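Local coordinates for protein malate dehydrogenase (Picrophilus torridus, PDB 4BGV) that probably catalyses the reversible, NAD-dependent oxidation of malate to oxaloacetate in the tricarboxylic acid cycle, at residues 81-85 / 103-107. Residues are numbered along the deposited sequence; the frame is centred on the assembly and turned at random.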
loop_
_atom_site.group_PDB
_atom_site.type_symbol
_atom_site.label_atom_id
_atom_site.label_comp_id
_atom_site.label_asym_id
_atom_site.label_seq_id
_atom_site.Cartn_x
_atom_site.Cartn_y
_atom_site.Cartn_z
ATOM N N VAL A 81 -16.602 13.606 13.976
ATOM C CA VAL A 81 -17.899 13.514 14.638
ATOM C C VAL A 81 -18.899 12.710 13.802
ATOM O O VAL A 81 -19.372 13.182 12.764
ATOM C CB VAL A 81 -18.459 14.924 14.950
ATOM C CG1 VAL A 81 -19.816 14.837 15.678
ATOM C CG2 VAL A 81 -17.458 15.715 15.791
ATOM N N THR A 82 -19.224 11.498 14.252
ATOM C CA THR A 82 -20.188 10.659 13.541
ATOM C C THR A 82 -21.353 10.299 14.448
ATOM O O THR A 82 -22.113 9.392 14.149
ATOM C CB THR A 82 -19.576 9.329 13.051
ATOM O OG1 THR A 82 -19.417 8.430 14.158
ATOM C CG2 THR A 82 -18.228 9.557 12.408
ATOM N N ALA A 83 -21.480 11.012 15.556
ATOM C CA ALA A 83 -22.552 10.765 16.501
ATOM C C ALA A 83 -23.828 11.357 15.913
ATOM O O ALA A 83 -23.775 12.275 15.108
ATOM C CB ALA A 83 -22.224 11.404 17.842
ATOM N N GLY A 84 -24.975 10.834 16.300
ATOM C CA GLY A 84 -26.211 11.348 15.751
ATOM C C GLY A 84 -27.117 10.233 15.291
ATOM O O GLY A 84 -26.696 9.081 15.187
ATOM N N LEU A 85 -28.360 10.586 14.993
ATOM C CA LEU A 85 -29.401 9.594 14.783
ATOM C C LEU A 85 -29.948 9.629 13.360
ATOM O O LEU A 85 -29.619 10.522 12.573
ATOM C CB LEU A 85 -30.528 9.834 15.794
ATOM C CG LEU A 85 -31.470 8.684 16.147
ATOM C CD1 LEU A 85 -30.687 7.389 16.289
ATOM C CD2 LEU A 85 -32.234 8.993 17.430
ATOM N N ILE A 103 -27.377 17.114 19.677
ATOM C CA ILE A 103 -26.243 16.212 19.850
ATOM C C ILE A 103 -24.927 16.937 19.524
ATOM O O ILE A 103 -23.945 16.816 20.260
ATOM C CB ILE A 103 -26.411 14.936 18.990
ATOM C CG1 ILE A 103 -27.613 14.124 19.485
ATOM C CG2 ILE A 103 -25.160 14.077 19.034
ATOM C CD1 ILE A 103 -28.043 13.022 18.537
ATOM N N MET A 104 -24.922 17.728 18.456
ATOM C CA MET A 104 -23.723 18.481 18.087
ATOM C C MET A 104 -23.380 19.503 19.163
ATOM O O MET A 104 -22.205 19.738 19.442
ATOM C CB MET A 104 -23.897 19.203 16.737
ATOM C CG MET A 104 -24.106 18.292 15.525
ATOM S SD MET A 104 -22.749 17.134 15.227
ATOM C CE MET A 104 -23.396 15.665 16.011
ATOM N N LYS A 105 -24.405 20.114 19.756
ATOM C CA LYS A 105 -24.185 21.095 20.815
ATOM C C LYS A 105 -23.433 20.454 21.990
ATOM O O LYS A 105 -22.420 20.985 22.444
ATOM C CB LYS A 105 -25.502 21.762 21.268
ATOM C CG LYS A 105 -25.302 22.883 22.291
ATOM C CD LYS A 105 -26.559 23.759 22.451
ATOM C CE LYS A 105 -26.329 24.910 23.444
ATOM N NZ LYS A 105 -26.060 24.423 24.835
ATOM N N SER A 106 -23.905 19.304 22.460
ATOM C CA SER A 106 -23.243 18.649 23.583
ATOM C C SER A 106 -21.877 18.075 23.194
ATOM O O SER A 106 -20.935 18.129 23.988
ATOM C CB SER A 106 -24.137 17.575 24.219
ATOM O OG SER A 106 -24.278 16.457 23.365
ATOM N N VAL A 107 -21.766 17.523 21.984
ATOM C CA VAL A 107 -20.465 17.065 21.497
ATOM C C VAL A 107 -19.473 18.222 21.400
ATOM O O VAL A 107 -18.328 18.105 21.848
ATOM C CB VAL A 107 -20.561 16.306 20.149
ATOM C CG1 VAL A 107 -19.193 16.182 19.499
ATOM C CG2 VAL A 107 -21.160 14.914 20.367
#
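The peptide plane joining Ala83 to Gly84 is the flat group here, and segment 103-107 meets it from one face. Met104 CE sits 3.5 Å from Ala83 O, raised well above the carbonyl plane. Ile103 CD1 reaches Gly84 CA at 3.7 Å, from the same side of that peptide plane. No atom of 103-107 reaches its other face. Met104 bends at chi2 (-60°) and chi3 (97°), which brings its methyl back to the loop. The same methyl lies 3.7 Å from Val81 CG1, and Met104 and Val81 pass each other in opposite directions. Val81 CG1 and Val107 CG1 meet tip to tip at 4.1 Å. Ile103 CG2 lies 4.1 Å from Ala83 CB. This is a beta-alpha unit of the Rossmann fold: helix 93-114 packs back on the end of strand 78-81. Helix 127-138 covers Met104 and Val107. Thr124 OG1 is hydrogen-bonded to Ala83 O. Asn100, earlier on helix 93-114, is hydrogen-bonded through OD1 to Leu85 N. Both are NAD(+)-site positions by similarity. No hydrogen bond joins the two segments. Their contact is largely apolar; packing and the Asn100 bond together join loop to helix near the probable cofactor site.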